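Long-range contact in putative glycoside hydrolase (Parabacteroides distasonis ATCC 8503, PDB 3GYC), which is a putative glycoside hydrolase with a cellulase-like TIM-barrel fold, and probably cleaves glycosidic bonds in carbohydrates: residues F170-Y175 / E187-W191. Residues are numbered along the deposited sequence; the frame is centred on the assembly and turned at random.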
loop_
_atom_site.group_PDB
_atom_site.type_symbol
_atom_site.label_atom_id
_atom_site.label_comp_id
_atom_site.label_asym_id
_atom_site.label_seq_id
_atom_site.Cartn_x
_atom_site.Cartn_y
_atom_site.Cartn_z
ATOM N N PHE A 170 -3.943 -4.701 -18.062
ATOM C CA PHE A 170 -5.235 -5.129 -18.586
ATOM C C PHE A 170 -6.172 -3.937 -18.798
ATOM O O PHE A 170 -7.145 -4.038 -19.504
ATOM C CB PHE A 170 -5.901 -6.153 -17.648
ATOM C CG PHE A 170 -5.864 -5.774 -16.174
ATOM C CD1 PHE A 170 -6.838 -4.965 -15.621
ATOM C CD2 PHE A 170 -4.851 -6.248 -15.362
ATOM C CE1 PHE A 170 -6.808 -4.625 -14.298
ATOM C CE2 PHE A 170 -4.815 -5.926 -14.039
ATOM C CZ PHE A 170 -5.803 -5.110 -13.496
ATOM N N PHE A 171 -5.903 -2.822 -18.137
ATOM C CA PHE A 171 -6.710 -1.626 -18.303
ATOM C C PHE A 171 -5.999 -0.707 -19.281
ATOM O O PHE A 171 -6.605 -0.208 -20.216
ATOM C CB PHE A 171 -6.907 -0.926 -16.957
ATOM C CG PHE A 171 -7.609 0.376 -17.061
ATOM C CD1 PHE A 171 -8.990 0.417 -17.126
ATOM C CD2 PHE A 171 -6.900 1.565 -17.107
ATOM C CE1 PHE A 171 -9.658 1.615 -17.246
ATOM C CE2 PHE A 171 -7.556 2.775 -17.221
ATOM C CZ PHE A 171 -8.940 2.801 -17.295
ATOM N N ALA A 172 -4.706 -0.497 -19.047
ATOM C CA ALA A 172 -3.883 0.393 -19.867
ATOM C C ALA A 172 -3.863 -0.015 -21.339
ATOM O O ALA A 172 -3.787 0.847 -22.233
ATOM C CB ALA A 172 -2.466 0.455 -19.291
ATOM N N LYS A 173 -3.949 -1.318 -21.609
ATOM C CA LYS A 173 -4.018 -1.788 -22.994
ATOM C C LYS A 173 -5.292 -1.242 -23.658
ATOM O O LYS A 173 -5.240 -0.698 -24.769
ATOM C CB LYS A 173 -3.987 -3.319 -23.066
ATOM N N THR A 174 -6.437 -1.358 -22.989
ATOM C CA THR A 174 -7.687 -0.875 -23.584
ATOM C C THR A 174 -7.789 0.643 -23.599
ATOM O O THR A 174 -8.277 1.218 -24.573
ATOM C CB THR A 174 -8.917 -1.438 -22.879
ATOM O OG1 THR A 174 -8.823 -2.862 -22.857
ATOM C CG2 THR A 174 -10.189 -1.030 -23.606
ATOM N N TYR A 175 -7.303 1.297 -22.548
ATOM C CA TYR A 175 -7.400 2.753 -22.453
ATOM C C TYR A 175 -6.045 3.424 -22.334
ATOM O O TYR A 175 -5.720 4.001 -21.296
ATOM C CB TYR A 175 -8.273 3.134 -21.272
ATOM C CG TYR A 175 -9.628 2.484 -21.289
ATOM C CD1 TYR A 175 -10.697 3.060 -21.973
ATOM C CD2 TYR A 175 -9.850 1.295 -20.607
ATOM C CE1 TYR A 175 -11.958 2.468 -21.972
ATOM C CE2 TYR A 175 -11.101 0.699 -20.600
ATOM C CZ TYR A 175 -12.145 1.292 -21.277
ATOM O OH TYR A 175 -13.362 0.682 -21.249
ATOM N N GLU A 187 -12.889 7.168 -18.188
ATOM C CA GLU A 187 -12.791 5.722 -18.437
ATOM C C GLU A 187 -12.432 4.977 -17.159
ATOM O O GLU A 187 -12.900 3.858 -16.933
ATOM C CB GLU A 187 -11.729 5.385 -19.488
ATOM C CG GLU A 187 -11.878 6.081 -20.843
ATOM C CD GLU A 187 -11.290 7.479 -20.858
ATOM O OE1 GLU A 187 -11.737 8.317 -20.038
ATOM O OE2 GLU A 187 -10.398 7.739 -21.713
ATOM N N SER A 188 -11.587 5.598 -16.342
ATOM C CA SER A 188 -11.158 5.011 -15.074
ATOM C C SER A 188 -12.301 4.981 -14.071
ATOM O O SER A 188 -12.606 3.927 -13.486
ATOM C CB SER A 188 -9.952 5.778 -14.516
ATOM O OG SER A 188 -9.682 5.432 -13.171
ATOM N N LEU A 189 -12.934 6.136 -13.883
ATOM C CA LEU A 189 -14.069 6.259 -12.978
ATOM C C LEU A 189 -15.157 5.238 -13.288
ATOM O O LEU A 189 -15.703 4.624 -12.369
ATOM C CB LEU A 189 -14.675 7.670 -13.034
ATOM C CG LEU A 189 -13.773 8.796 -12.536
ATOM C CD1 LEU A 189 -14.464 10.115 -12.778
ATOM C CD2 LEU A 189 -13.389 8.615 -11.066
ATOM N N ARG A 190 -15.443 5.044 -14.573
ATOM C CA ARG A 190 -16.492 4.125 -15.008
ATOM C C ARG A 190 -16.145 2.680 -14.701
ATOM O O ARG A 190 -16.987 1.902 -14.274
ATOM C CB ARG A 190 -16.757 4.275 -16.508
ATOM C CG ARG A 190 -18.010 3.553 -16.978
ATOM N N TRP A 191 -14.913 2.310 -14.979
ATOM C CA TRP A 191 -14.419 0.982 -14.683
ATOM C C TRP A 191 -14.522 0.694 -13.191
ATOM O O TRP A 191 -15.050 -0.337 -12.777
ATOM C CB TRP A 191 -12.948 0.896 -15.103
ATOM C CG TRP A 191 -12.279 -0.369 -14.735
ATOM C CD1 TRP A 191 -11.961 -0.787 -13.488
ATOM C CD2 TRP A 191 -11.789 -1.366 -15.632
ATOM N NE1 TRP A 191 -11.340 -1.993 -13.541
ATOM C CE2 TRP A 191 -11.218 -2.378 -14.848
ATOM C CE3 TRP A 191 -11.789 -1.505 -17.024
ATOM C CZ2 TRP A 191 -10.615 -3.513 -15.403
ATOM C CZ3 TRP A 191 -11.203 -2.640 -17.585
ATOM C CH2 TRP A 191 -10.629 -3.631 -16.773
HETATM O O HOH W 1 -14.425 2.047 -18.523
#
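F171 and W191 form a T-shaped (edge-to-face) pair across this contact. The edge of the F171 ring meets one face of the indole, with the planes at 87°. The centroids of F171 and the W191 six-membered ring are 5.1 Å apart. CD1 of F171 comes closest, 3.4 Å from W191 CE3. Both residues hold CG anti to the backbone N (chi1 174° in each), which sends the two side chains past each other in opposite directions. The far end of F171 reaches the 187-191 backbone: its CZ lies 3.8 Å from S188 CA, and E187 O sits at the ring edge.

Two more aromatic residues complete the apolar packing. F170 crosses W191 at about a right angle, and its CD1 is 4.1 Å from W191 CZ2. Y175 lies against F171 within its own segment, and its CE2 reaches W191 CE3 at 4.3 Å.

E187 uses its aliphatic part. Its CB stands over one face of the Y175 ring in a CH-pi contact, 4.0 Å from the centroid, and CG touches Y175 CD1. A bend at chi2 (83°) then turns the carboxylate away from the Y175 ring.

No direct hydrogen bond joins the segments. One water bridges them: it donates to E187 O at 2.9 Å and also bonds Y175 OH. S188 OG is hydrogen-bonded outside the contact, to W183 O and W162 NE1. The W162 ring also meets both F171 and W191, and L133 of helix 130-146 touches W191.

The contact is an aromatic cluster that packs segment 170-175 against helix 186-200. Both belong to the connection between parallel strands 153-157 and 208-209, a beta-alpha-beta crossover of the TIM barrel.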